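Local coordinates for D-aminoacyl-tRNA deacylase 1 (Homo sapiens, PDB 2OKV), which removes D-amino acids, and glycine mischarged on tRNA(Ala), from aminoacyl-tRNAs as a homodimeric editing enzyme, and is possibly an ATPase in DNA replication, at residues B[11-16]-B[131-136]; B[21-26]-B[121-126]; B[29-34]-B[104-109]; B[53-58]-B[68-73]. One frame throughout, in Å; residues are numbered along the deposited sequence.

Contact 1: B[11-16]-B[131-136]; sequences ASVTVG and MQVHIQ
Val-13 and Met-131 meet on the buried face of an antiparallel strand pair. The thioether crosses the valine at a slant, its SD 3.7 Å from Val-13 CG1. Val-15 CG2 comes to the same methionine one atom earlier, at Met-131 CG (3.8 Å), so the extended first half of the Met-131 chain is flanked by both valines before it bends at SD. Val-133 lies alongside Val-13 and points the same way, Val-133 CG1 against Val-13 CG2.

On the other face the partners are polar. A chi1 of -65° puts His-134 CG beside its backbone N, and from there the ring leans over toward Ser-12 and Thr-14. Ser-12 OG stands 3.5 Å from His-134 CB, oblique to the imidazole, and His-134 CE1 comes 3.9 Å from Thr-14 OG1. Neither hydroxyl is bonded to the ring, and His-134 ND1, buried here, has no polar partner in the model.

Four backbone bonds fix this alternation, in two hydrogen-bonded pairs, Ser-12 with His-134 and Thr-14 with Gln-132; Thr-14 N to Gln-132 O is the straightest (2.9 Å, 173° at the hydrogen).

Strand 10-15 is the middle of a three-stranded sheet, with strand 18-23 along its other edge. Val-13 and Met-131 rest on strand 73-78 of the five-stranded sheet, whereas strand 131-137 pairs antiparallel with a strand of the second subunit, carrying the sheet across the dimer interface.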
loop_
_atom_site.group_PDB
_atom_site.type_symbol
_atom_site.label_atom_id
_atom_site.label_comp_id
_atom_site.label_asym_id
_atom_site.label_seq_id
_atom_site.Cartn_x
_atom_site.Cartn_y
_atom_site.Cartn_z
ATOM N N ALA B 11 -10.025 9.813 0.978
ATOM C CA ALA B 11 -8.828 9.779 0.151
ATOM C C ALA B 11 -8.967 10.835 -0.916
ATOM O O ALA B 11 -10.079 11.191 -1.287
ATOM C CB ALA B 11 -8.661 8.409 -0.476
ATOM N N SER B 12 -7.846 11.347 -1.408
ATOM C CA SER B 12 -7.904 12.330 -2.483
ATOM C C SER B 12 -6.609 12.368 -3.261
ATOM O O SER B 12 -5.583 11.861 -2.810
ATOM C CB SER B 12 -8.217 13.723 -1.933
ATOM O OG SER B 12 -7.237 14.116 -1.000
ATOM N N VAL B 13 -6.686 12.952 -4.448
ATOM C CA VAL B 13 -5.528 13.126 -5.308
ATOM C C VAL B 13 -5.402 14.599 -5.592
ATOM O O VAL B 13 -6.394 15.261 -5.964
ATOM C CB VAL B 13 -5.689 12.335 -6.630
ATOM C CG1 VAL B 13 -4.612 12.712 -7.654
ATOM C CG2 VAL B 13 -5.697 10.826 -6.354
ATOM N N THR B 14 -4.182 15.101 -5.396
ATOM C CA THR B 14 -3.790 16.460 -5.778
ATOM C C THR B 14 -2.679 16.398 -6.839
ATOM O O THR B 14 -1.843 15.494 -6.813
ATOM C CB THR B 14 -3.270 17.228 -4.531
ATOM O OG1 THR B 14 -4.374 17.524 -3.662
ATOM C CG2 THR B 14 -2.670 18.499 -4.918
ATOM N N VAL B 15 -2.682 17.356 -7.762
ATOM C CA VAL B 15 -1.584 17.563 -8.705
ATOM C C VAL B 15 -1.178 19.038 -8.591
ATOM O O VAL B 15 -1.936 19.915 -8.979
ATOM C CB VAL B 15 -2.001 17.219 -10.160
ATOM C CG1 VAL B 15 -0.942 17.702 -11.203
ATOM C CG2 VAL B 15 -2.276 15.736 -10.298
ATOM N N GLY B 16 -0.008 19.289 -8.007
ATOM C CA GLY B 16 0.506 20.641 -7.802
ATOM C C GLY B 16 -0.311 21.468 -6.828
ATOM O O GLY B 16 -0.310 22.689 -6.888
ATOM N N MET B 131 1.491 13.078 -8.710
ATOM C CA MET B 131 0.364 13.252 -7.818
ATOM C C MET B 131 0.798 13.132 -6.381
ATOM O O MET B 131 1.784 12.454 -6.073
ATOM C CB MET B 131 -0.674 12.142 -8.046
ATOM C CG MET B 131 -1.342 12.137 -9.400
ATOM S SD MET B 131 -2.297 10.655 -9.660
ATOM C CE MET B 131 -1.139 9.640 -10.590
ATOM N N GLN B 132 0.028 13.761 -5.501
ATOM C CA GLN B 132 0.007 13.410 -4.096
ATOM C C GLN B 132 -1.296 12.695 -3.867
ATOM O O GLN B 132 -2.354 13.242 -4.135
ATOM C CB GLN B 132 0.074 14.657 -3.213
ATOM C CG GLN B 132 1.307 15.522 -3.477
ATOM C CD GLN B 132 2.591 14.821 -3.088
ATOM O OE1 GLN B 132 2.728 14.357 -1.960
ATOM N NE2 GLN B 132 3.521 14.720 -4.013
ATOM N N VAL B 133 -1.214 11.451 -3.402
ATOM C CA VAL B 133 -2.387 10.672 -3.102
ATOM C C VAL B 133 -2.517 10.662 -1.589
ATOM O O VAL B 133 -1.708 10.034 -0.898
ATOM C CB VAL B 133 -2.277 9.236 -3.696
ATOM C CG1 VAL B 133 -3.622 8.504 -3.569
ATOM C CG2 VAL B 133 -1.830 9.337 -5.198
ATOM N N HIS B 134 -3.497 11.416 -1.089
ATOM C CA HIS B 134 -3.744 11.527 0.340
ATOM C C HIS B 134 -4.615 10.342 0.738
ATOM O O HIS B 134 -5.717 10.193 0.257
ATOM C CB HIS B 134 -4.443 12.860 0.669
ATOM C CG HIS B 134 -3.604 14.074 0.386
ATOM N ND1 HIS B 134 -3.313 14.504 -0.892
ATOM C CD2 HIS B 134 -3.001 14.951 1.220
ATOM C CE1 HIS B 134 -2.558 15.587 -0.835
ATOM N NE2 HIS B 134 -2.363 15.887 0.437
ATOM N N ILE B 135 -4.080 9.461 1.569
ATOM C CA ILE B 135 -4.767 8.232 1.905
ATOM C C ILE B 135 -4.963 8.185 3.410
ATOM O O ILE B 135 -3.982 8.062 4.155
ATOM C CB ILE B 135 -3.966 6.984 1.427
ATOM C CG1 ILE B 135 -3.750 7.055 -0.093
ATOM C CG2 ILE B 135 -4.702 5.689 1.811
ATOM C CD1 ILE B 135 -2.869 5.970 -0.677
ATOM N N GLN B 136 -6.214 8.286 3.870
ATOM C CA GLN B 136 -6.470 8.108 5.301
ATOM C C GLN B 136 -6.861 6.652 5.539
ATOM O O GLN B 136 -8.048 6.291 5.490
ATOM C CB GLN B 136 -7.513 9.096 5.852
ATOM C CG GLN B 136 -7.599 9.029 7.401
ATOM C CD GLN B 136 -8.603 9.971 8.039
ATOM O OE1 GLN B 136 -9.287 9.603 9.023
ATOM N NE2 GLN B 136 -8.696 11.185 7.516
#

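Contact 2: B[21-26]-B[121-126]; sequences SAIGRG and LIKDGK
Ser-21 and Ile-23 both turn their side chains to Lys-123, and the close packing is that of these two residues on the lysine stem. Ile-23 CG2 sits against its aliphatic part, 3.7 Å from Lys-123 CD, and the two side chains run past one another head to tail. Ser-21 CB adds a looser touch on Lys-123 CB at 4.1 Å. The Ser-21 hydroxyl makes the shortest link: OG donates to Asp-124 O over 2.7 Å, arriving from well above the carbonyl plane. A chi1 of 62° tucks OG over its own backbone, flanked by N and C, and from there it bridges two strands that are not paired through their backbones.

Toward the surface the contact is thinner and polar. Lys-123 folds back at chi2 (71°) and again at chi4, which brings NZ to Ala-22 O at 3.1 Å, tilted a little (16°) from the plane of that carbonyl. The ammonium also forms a salt bridge with Glu-73, and the same carboxylate takes the N-H of Gly-24 on its other oxygen, so the acid links the two segments indirectly. The methyl of Ala-22 points away from the lysine.

The axes of strands 21-23 and 122-124 approach to 6.8 Å. Strand 18-23 is an edge of the three-stranded sheet and strand 122-124 an edge of the five-stranded one, so the contact joins the rims of two sheets. Strand 73-78 is the sheet neighbour of 122-124, and its Leu-75 packs against Ser-21 and Ile-23 of the other sheet, while helix 99-116 packs on Ile-122 and Asp-124.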
loop_
_atom_site.group_PDB
_atom_site.type_symbol
_atom_site.label_atom_id
_atom_site.label_comp_id
_atom_site.label_asym_id
_atom_site.label_seq_id
_atom_site.Cartn_x
_atom_site.Cartn_y
_atom_site.Cartn_z
ATOM N N SER B 21 -9.497 14.761 -7.412
ATOM C CA SER B 21 -10.626 13.936 -7.017
ATOM C C SER B 21 -10.538 13.650 -5.535
ATOM O O SER B 21 -9.481 13.827 -4.921
ATOM C CB SER B 21 -10.634 12.637 -7.831
ATOM O OG SER B 21 -9.467 11.881 -7.590
ATOM N N ALA B 22 -11.655 13.218 -4.959
ATOM C CA ALA B 22 -11.723 12.922 -3.542
ATOM C C ALA B 22 -12.869 11.955 -3.301
ATOM O O ALA B 22 -13.915 12.055 -3.960
ATOM C CB ALA B 22 -11.950 14.191 -2.754
ATOM N N ILE B 23 -12.667 11.035 -2.354
ATOM C CA ILE B 23 -13.719 10.126 -1.913
ATOM C C ILE B 23 -13.860 10.183 -0.390
ATOM O O ILE B 23 -12.936 10.608 0.311
ATOM C CB ILE B 23 -13.496 8.631 -2.365
ATOM C CG1 ILE B 23 -12.198 8.035 -1.794
ATOM C CG2 ILE B 23 -13.552 8.485 -3.893
ATOM C CD1 ILE B 23 -12.242 6.504 -1.672
ATOM N N GLY B 24 -15.017 9.765 0.109
ATOM C CA GLY B 24 -15.197 9.587 1.532
ATOM C C GLY B 24 -14.850 8.159 1.882
ATOM O O GLY B 24 -13.811 7.647 1.464
ATOM N N ARG B 25 -15.708 7.510 2.667
ATOM C CA ARG B 25 -15.470 6.125 3.043
ATOM C C ARG B 25 -15.439 5.215 1.812
ATOM O O ARG B 25 -16.242 5.367 0.882
ATOM C CB ARG B 25 -16.542 5.648 4.020
ATOM C CG ARG B 25 -16.446 6.282 5.393
ATOM C CD ARG B 25 -17.153 5.396 6.405
ATOM N NE ARG B 25 -16.995 5.868 7.777
ATOM C CZ ARG B 25 -17.994 6.338 8.524
ATOM N NH1 ARG B 25 -19.229 6.400 8.030
ATOM N NH2 ARG B 25 -17.767 6.744 9.772
ATOM N N GLY B 26 -14.508 4.270 1.813
ATOM C CA GLY B 26 -14.391 3.320 0.729
ATOM C C GLY B 26 -12.991 2.737 0.637
ATOM O O GLY B 26 -12.375 2.380 1.644
ATOM N N LEU B 121 -19.429 6.570 -8.190
ATOM C CA LEU B 121 -18.704 6.177 -6.982
ATOM C C LEU B 121 -17.268 5.739 -7.261
ATOM O O LEU B 121 -16.546 5.299 -6.352
ATOM C CB LEU B 121 -19.472 5.062 -6.263
ATOM C CG LEU B 121 -20.923 5.373 -5.890
ATOM C CD1 LEU B 121 -21.603 4.113 -5.367
ATOM C CD2 LEU B 121 -20.990 6.496 -4.850
ATOM N N ILE B 122 -16.858 5.852 -8.517
ATOM C CA ILE B 122 -15.493 5.510 -8.938
ATOM C C ILE B 122 -14.778 6.796 -9.338
ATOM O O ILE B 122 -15.229 7.497 -10.244
ATOM C CB ILE B 122 -15.474 4.523 -10.169
ATOM C CG1 ILE B 122 -16.347 3.265 -9.937
ATOM C CG2 ILE B 122 -14.033 4.212 -10.622
ATOM C CD1 ILE B 122 -15.827 2.278 -8.986
ATOM N N LYS B 123 -13.670 7.083 -8.648
ATOM C CA LYS B 123 -12.809 8.238 -8.917
ATOM C C LYS B 123 -11.397 7.796 -9.321
ATOM O O LYS B 123 -10.936 6.705 -8.969
ATOM C CB LYS B 123 -12.724 9.142 -7.673
ATOM C CG LYS B 123 -13.881 10.132 -7.492
ATOM C CD LYS B 123 -15.200 9.461 -7.101
ATOM C CE LYS B 123 -16.361 10.467 -7.026
ATOM N NZ LYS B 123 -16.269 11.276 -5.767
ATOM N N ASP B 124 -10.707 8.673 -10.043
ATOM C CA ASP B 124 -9.418 8.365 -10.620
ATOM C C ASP B 124 -8.403 9.437 -10.222
ATOM O O ASP B 124 -8.770 10.575 -9.885
ATOM C CB ASP B 124 -9.577 8.313 -12.155
ATOM C CG ASP B 124 -8.313 7.863 -12.887
ATOM O OD1 ASP B 124 -7.408 7.228 -12.284
ATOM O OD2 ASP B 124 -8.240 8.141 -14.093
ATOM N N GLY B 125 -7.125 9.082 -10.284
ATOM C CA GLY B 125 -6.071 10.085 -10.280
ATOM C C GLY B 125 -5.971 10.677 -11.672
ATOM O O GLY B 125 -6.947 10.671 -12.434
ATOM N N LYS B 126 -4.782 11.174 -12.015
ATOM C CA LYS B 126 -4.497 11.662 -13.364
ATOM C C LYS B 126 -3.312 10.859 -13.899
ATOM O O LYS B 126 -2.169 11.088 -13.503
ATOM C CB LYS B 126 -4.204 13.177 -13.365
ATOM C CG LYS B 126 -3.987 13.758 -14.771
ATOM C CD LYS B 126 -4.154 15.302 -14.881
ATOM C CE LYS B 126 -3.422 16.085 -13.786
ATOM N NZ LYS B 126 -3.520 17.592 -13.963
#

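Contact 3: B[29-34]-B[104-109]; sequences VLLGIS and GFYNSF
Both phenylalanines of the helix, Phe-105 (chi1 -169°) and Phe-109 (chi1 171°), hold CG opposite the backbone N, which sends their rings out from the same side of the helix to Ile-33 and Leu-31. Tyr-106 starts off to one side, but its ring comes back far enough for an edge to meet Leu-31.

Leu-31 comes to Phe-109 from the opposite direction and sets CD1 over the middle of the ring, 3.8 Å from the centroid and only 10° off the normal, a well-centred CH-pi contact. Leu-31 CD1 also lies near the plane of the Tyr-106 ring, at its edge, 4.0 Å from Tyr-106 CD1; one branch of the leucine thus meets one aromatic group by its face and another by its rim.

Ile-33 divides its atoms in a similar way. CG2 stands above a face of Phe-105, displaced toward the rim and 4.1 Å from the centroid, whereas Ile-33 CD1 reaches Phe-105 CD2 (3.8 Å) and Tyr-106 CB (3.9 Å).

Helix 39-51 also packs against both phenylalanines, through Leu-42 on Phe-105 and through Val-46 and Ile-49 on Phe-109, so strand 26-32 and two helices meet here. No hydrogen bond crosses between the segments: the helix is held on the sheet by methyl-to-ring dispersion and the exclusion of water, and the phenol of Tyr-106 carries its polar end past this apolar layer to Asp-124, to which OH is hydrogen-bonded.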
loop_
_atom_site.group_PDB
_atom_site.type_symbol
_atom_site.label_atom_id
_atom_site.label_comp_id
_atom_site.label_asym_id
_atom_site.label_seq_id
_atom_site.Cartn_x
_atom_site.Cartn_y
_atom_site.Cartn_z
ATOM N N VAL B 29 -7.272 2.076 -4.400
ATOM C CA VAL B 29 -6.614 0.988 -5.100
ATOM C C VAL B 29 -5.433 1.562 -5.872
ATOM O O VAL B 29 -5.595 2.470 -6.704
ATOM C CB VAL B 29 -7.587 0.282 -6.084
ATOM C CG1 VAL B 29 -6.884 -0.873 -6.819
ATOM C CG2 VAL B 29 -8.839 -0.206 -5.340
ATOM N N LEU B 30 -4.244 1.046 -5.574
ATOM C CA LEU B 30 -3.073 1.337 -6.372
ATOM C C LEU B 30 -2.879 0.177 -7.320
ATOM O O LEU B 30 -2.677 -0.959 -6.877
ATOM C CB LEU B 30 -1.853 1.545 -5.474
ATOM C CG LEU B 30 -1.979 2.765 -4.549
ATOM C CD1 LEU B 30 -0.977 2.694 -3.418
ATOM C CD2 LEU B 30 -1.799 4.096 -5.338
ATOM N N LEU B 31 -2.937 0.464 -8.620
ATOM C CA LEU B 31 -3.039 -0.580 -9.649
ATOM C C LEU B 31 -1.777 -0.735 -10.508
ATOM O O LEU B 31 -1.405 0.185 -11.260
ATOM C CB LEU B 31 -4.228 -0.278 -10.549
ATOM C CG LEU B 31 -5.131 -1.359 -11.154
ATOM C CD1 LEU B 31 -5.231 -1.103 -12.650
ATOM C CD2 LEU B 31 -4.736 -2.816 -10.874
ATOM N N GLY B 32 -1.149 -1.909 -10.418
ATOM C CA GLY B 32 0.055 -2.227 -11.180
ATOM C C GLY B 32 -0.194 -3.152 -12.355
ATOM O O GLY B 32 -0.440 -4.340 -12.170
ATOM N N ILE B 33 -0.105 -2.602 -13.565
ATOM C CA ILE B 33 -0.367 -3.338 -14.802
ATOM C C ILE B 33 0.926 -3.868 -15.418
ATOM O O ILE B 33 1.866 -3.113 -15.685
ATOM C CB ILE B 33 -1.096 -2.447 -15.855
ATOM C CG1 ILE B 33 -2.446 -1.946 -15.320
ATOM C CG2 ILE B 33 -1.290 -3.198 -17.175
ATOM C CD1 ILE B 33 -2.912 -0.622 -16.010
ATOM N N SER B 34 0.961 -5.170 -15.676
ATOM C CA SER B 34 2.153 -5.789 -16.229
ATOM C C SER B 34 2.018 -5.973 -17.732
ATOM O O SER B 34 0.907 -5.992 -18.265
ATOM C CB SER B 34 2.404 -7.141 -15.574
ATOM O OG SER B 34 1.989 -8.187 -16.423
ATOM N N GLY B 104 -4.214 3.249 -22.172
ATOM C CA GLY B 104 -5.380 2.579 -22.744
ATOM C C GLY B 104 -5.904 1.433 -21.901
ATOM O O GLY B 104 -7.117 1.315 -21.673
ATOM N N PHE B 105 -5.000 0.575 -21.430
ATOM C CA PHE B 105 -5.406 -0.552 -20.578
ATOM C C PHE B 105 -6.072 -0.052 -19.288
ATOM O O PHE B 105 -7.166 -0.515 -18.924
ATOM C CB PHE B 105 -4.204 -1.444 -20.257
ATOM C CG PHE B 105 -4.571 -2.754 -19.601
ATOM C CD1 PHE B 105 -4.394 -3.950 -20.276
ATOM C CD2 PHE B 105 -5.090 -2.789 -18.302
ATOM C CE1 PHE B 105 -4.737 -5.160 -19.682
ATOM C CE2 PHE B 105 -5.444 -4.001 -17.699
ATOM C CZ PHE B 105 -5.266 -5.185 -18.394
ATOM N N TYR B 106 -5.413 0.889 -18.611
ATOM C CA TYR B 106 -5.943 1.536 -17.410
ATOM C C TYR B 106 -7.337 2.139 -17.642
ATOM O O TYR B 106 -8.269 1.904 -16.854
ATOM C CB TYR B 106 -4.965 2.624 -16.907
ATOM C CG TYR B 106 -5.412 3.242 -15.610
ATOM C CD1 TYR B 106 -5.373 2.490 -14.433
ATOM C CD2 TYR B 106 -5.883 4.561 -15.543
ATOM C CE1 TYR B 106 -5.786 3.006 -13.230
ATOM C CE2 TYR B 106 -6.331 5.093 -14.294
ATOM C CZ TYR B 106 -6.267 4.290 -13.159
ATOM O OH TYR B 106 -6.689 4.719 -11.905
ATOM N N ASN B 107 -7.476 2.922 -18.715
ATOM C CA ASN B 107 -8.768 3.507 -19.035
ATOM C C ASN B 107 -9.848 2.429 -19.216
ATOM O O ASN B 107 -10.926 2.552 -18.647
ATOM C CB ASN B 107 -8.672 4.438 -20.232
ATOM C CG ASN B 107 -8.000 5.752 -19.886
ATOM O OD1 ASN B 107 -7.967 6.159 -18.717
ATOM N ND2 ASN B 107 -7.455 6.418 -20.891
ATOM N N SER B 108 -9.537 1.367 -19.960
ATOM C CA SER B 108 -10.474 0.247 -20.140
ATOM C C SER B 108 -10.826 -0.414 -18.795
ATOM O O SER B 108 -11.990 -0.802 -18.553
ATOM C CB SER B 108 -9.914 -0.796 -21.109
ATOM O OG SER B 108 -9.810 -0.280 -22.434
ATOM N N PHE B 109 -9.815 -0.551 -17.939
ATOM C CA PHE B 109 -9.986 -1.120 -16.608
ATOM C C PHE B 109 -10.964 -0.293 -15.771
ATOM O O PHE B 109 -11.882 -0.843 -15.137
ATOM C CB PHE B 109 -8.628 -1.215 -15.899
ATOM C CG PHE B 109 -8.737 -1.574 -14.461
ATOM C CD1 PHE B 109 -8.725 -2.917 -14.065
ATOM C CD2 PHE B 109 -8.891 -0.581 -13.496
ATOM C CE1 PHE B 109 -8.853 -3.265 -12.739
ATOM C CE2 PHE B 109 -9.036 -0.925 -12.157
ATOM C CZ PHE B 109 -9.017 -2.275 -11.778
#

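Contact 4: B[53-58]-B[68-73]; sequences RVFEDE and MDKQYE
Lys-70, the last residue of the short helix 67-70, packs on Phe-55; the helix ends in a Schellman motif with Gln-71 as its positive-phi residue, and Phe-55 belongs to a classic beta bulge, Val-54 and Phe-55 together opposite Lys-65. Followed outward, the lysine begins with CB centred 3.4 Å above one face of the Tyr-72 ring. CG then meets Phe-55 CB at 3.7 Å and comes obliquely to the phenyl ring. Bends at chi2 and chi3 (-63° and -82°) turn the chain away from the ring, CD and CE pass the carbonyl of Glu-56, and NZ donates to Glu-56 O over 3.1 Å, almost in line with the C=O bond. Glu-58 OE2 adds a long salt bridge, 3.7 Å from Lys-70 NZ, at the exposed end.

Phe-55 is sandwiched: Val-54 CG1 lies over one face and Tyr-72 over the other. The two rings form a T-shaped pair, planes at 83° and centroids 5.2 Å apart, with the tyrosine giving its edge. The atom that leads this edge is Tyr-72 CD1, displaced toward the phenyl rim and 3.6 Å from Phe-55 CE2.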
loop_
_atom_site.group_PDB
_atom_site.type_symbol
_atom_site.label_atom_id
_atom_site.label_comp_id
_atom_site.label_asym_id
_atom_site.label_seq_id
_atom_site.Cartn_x
_atom_site.Cartn_y
_atom_site.Cartn_z
ATOM N N ARG B 53 -14.127 -8.216 0.783
ATOM C CA ARG B 53 -14.841 -7.968 2.042
ATOM C C ARG B 53 -13.930 -7.345 3.103
ATOM O O ARG B 53 -13.342 -8.043 3.939
ATOM C CB ARG B 53 -15.422 -9.269 2.598
ATOM C CG ARG B 53 -16.588 -9.892 1.826
ATOM C CD ARG B 53 -16.838 -11.345 2.355
ATOM N NE ARG B 53 -18.251 -11.635 2.560
ATOM C CZ ARG B 53 -18.776 -12.136 3.684
ATOM N NH1 ARG B 53 -18.014 -12.425 4.742
ATOM N NH2 ARG B 53 -20.082 -12.346 3.757
ATOM N N VAL B 54 -13.857 -6.025 3.080
ATOM C CA VAL B 54 -12.960 -5.289 3.942
ATOM C C VAL B 54 -13.731 -4.443 4.979
ATOM O O VAL B 54 -13.140 -3.821 5.871
ATOM C CB VAL B 54 -12.018 -4.476 3.019
ATOM C CG1 VAL B 54 -12.178 -2.982 3.173
ATOM C CG2 VAL B 54 -10.604 -4.979 3.104
ATOM N N PHE B 55 -15.059 -4.451 4.865
ATOM C CA PHE B 55 -15.922 -3.635 5.729
ATOM C C PHE B 55 -16.734 -4.451 6.728
ATOM O O PHE B 55 -16.974 -5.644 6.520
ATOM C CB PHE B 55 -16.838 -2.748 4.873
ATOM C CG PHE B 55 -16.080 -1.809 3.974
ATOM C CD1 PHE B 55 -15.893 -2.108 2.623
ATOM C CD2 PHE B 55 -15.520 -0.638 4.488
ATOM C CE1 PHE B 55 -15.148 -1.247 1.793
ATOM C CE2 PHE B 55 -14.781 0.238 3.661
ATOM C CZ PHE B 55 -14.591 -0.082 2.314
ATOM N N GLU B 56 -17.143 -3.794 7.817
ATOM C CA GLU B 56 -17.995 -4.412 8.845
ATOM C C GLU B 56 -19.485 -4.343 8.477
ATOM O O GLU B 56 -19.896 -3.459 7.723
ATOM C CB GLU B 56 -17.805 -3.708 10.194
ATOM C CG GLU B 56 -16.375 -3.610 10.701
ATOM C CD GLU B 56 -16.248 -2.710 11.942
ATOM O OE1 GLU B 56 -17.285 -2.241 12.472
ATOM O OE2 GLU B 56 -15.104 -2.476 12.393
ATOM N N ASP B 57 -20.278 -5.272 9.006
ATOM C CA ASP B 57 -21.744 -5.151 9.002
ATOM C C ASP B 57 -22.236 -4.287 10.180
ATOM O O ASP B 57 -21.424 -3.780 10.951
ATOM C CB ASP B 57 -22.429 -6.532 8.964
ATOM C CG ASP B 57 -22.250 -7.339 10.251
ATOM O OD1 ASP B 57 -21.709 -6.819 11.259
ATOM O OD2 ASP B 57 -22.670 -8.515 10.255
ATOM N N GLU B 58 -23.553 -4.109 10.307
ATOM C CA GLU B 58 -24.115 -3.230 11.347
ATOM C C GLU B 58 -23.839 -3.694 12.776
ATOM O O GLU B 58 -23.686 -2.862 13.676
ATOM C CB GLU B 58 -25.615 -2.970 11.129
ATOM C CG GLU B 58 -25.893 -1.612 10.472
ATOM C CD GLU B 58 -25.116 -1.407 9.171
ATOM O OE1 GLU B 58 -25.486 -2.035 8.150
ATOM O OE2 GLU B 58 -24.145 -0.615 9.158
ATOM N N MET B 68 -19.128 -2.539 -2.540
ATOM C CA MET B 68 -20.420 -2.487 -3.229
ATOM C C MET B 68 -21.581 -2.751 -2.274
ATOM O O MET B 68 -22.645 -2.144 -2.410
ATOM C CB MET B 68 -20.486 -3.500 -4.373
ATOM C CG MET B 68 -19.636 -3.169 -5.563
ATOM S SD MET B 68 -20.140 -4.059 -7.047
ATOM C CE MET B 68 -21.931 -4.087 -6.956
ATOM N N ASP B 69 -21.380 -3.671 -1.329
ATOM C CA ASP B 69 -22.361 -3.925 -0.269
ATOM C C ASP B 69 -22.652 -2.649 0.514
ATOM O O ASP B 69 -23.801 -2.397 0.898
ATOM C CB ASP B 69 -21.851 -4.994 0.707
ATOM C CG ASP B 69 -21.774 -6.373 0.084
ATOM O OD1 ASP B 69 -22.570 -6.660 -0.840
ATOM O OD2 ASP B 69 -20.913 -7.167 0.516
ATOM N N LYS B 70 -21.599 -1.862 0.756
ATOM C CA LYS B 70 -21.692 -0.644 1.558
ATOM C C LYS B 70 -22.114 0.571 0.737
ATOM O O LYS B 70 -22.428 1.628 1.302
ATOM C CB LYS B 70 -20.350 -0.343 2.241
ATOM C CG LYS B 70 -19.844 -1.409 3.197
ATOM C CD LYS B 70 -20.795 -1.609 4.379
ATOM C CE LYS B 70 -20.578 -0.565 5.469
ATOM N NZ LYS B 70 -21.412 -0.916 6.679
ATOM N N GLN B 71 -22.126 0.414 -0.588
ATOM C CA GLN B 71 -22.308 1.517 -1.520
ATOM C C GLN B 71 -21.295 2.621 -1.203
ATOM O O GLN B 71 -21.628 3.800 -1.171
ATOM C CB GLN B 71 -23.756 2.041 -1.510
ATOM C CG GLN B 71 -24.803 1.026 -1.992
ATOM C CD GLN B 71 -24.918 0.928 -3.520
ATOM O OE1 GLN B 71 -24.813 -0.165 -4.086
ATOM N NE2 GLN B 71 -25.154 2.067 -4.190
ATOM N N TYR B 72 -20.051 2.203 -0.965
ATOM C CA TYR B 72 -18.963 3.116 -0.667
ATOM C C TYR B 72 -18.215 3.450 -1.966
ATOM O O TYR B 72 -18.583 2.971 -3.047
ATOM C CB TYR B 72 -18.026 2.523 0.395
ATOM C CG TYR B 72 -18.506 2.655 1.841
ATOM C CD1 TYR B 72 -17.830 2.007 2.882
ATOM C CD2 TYR B 72 -19.625 3.428 2.171
ATOM C CE1 TYR B 72 -18.245 2.133 4.210
ATOM C CE2 TYR B 72 -20.061 3.549 3.498
ATOM C CZ TYR B 72 -19.357 2.904 4.508
ATOM O OH TYR B 72 -19.777 3.027 5.820
ATOM N N GLU B 73 -17.183 4.276 -1.864
ATOM C CA GLU B 73 -16.496 4.781 -3.064
ATOM C C GLU B 73 -15.182 4.053 -3.311
ATOM O O GLU B 73 -14.674 3.341 -2.436
ATOM C CB GLU B 73 -16.249 6.288 -2.961
ATOM C CG GLU B 73 -17.501 7.154 -3.120
ATOM C CD GLU B 73 -17.289 8.576 -2.601
ATOM O OE1 GLU B 73 -17.274 9.526 -3.413
ATOM O OE2 GLU B 73 -17.126 8.733 -1.370
#

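In the fold
The four contacts are nested along the chain: contact 4 lies within the loop closed by contact 3, contact 3 within that of contact 2, and contact 2 within that of contact 1. Contacts 1 and 2, centres about 10 Å apart, share the three-stranded sheet through strands 10-15 and 18-23. Contacts 2 and 3, about 15 Å apart, both reach the five-stranded sheet and are joined by the Asp-124 to Tyr-106 hydrogen bond, while Glu-73 ties contact 4 to contact 2. Contacts 3 and 4 lie about 23 Å apart, on opposite sides of the chain's centre. Contact 2 touches the other three, between the sheet that continues into the second subunit, the helix-covered sheet and the 53-72 region.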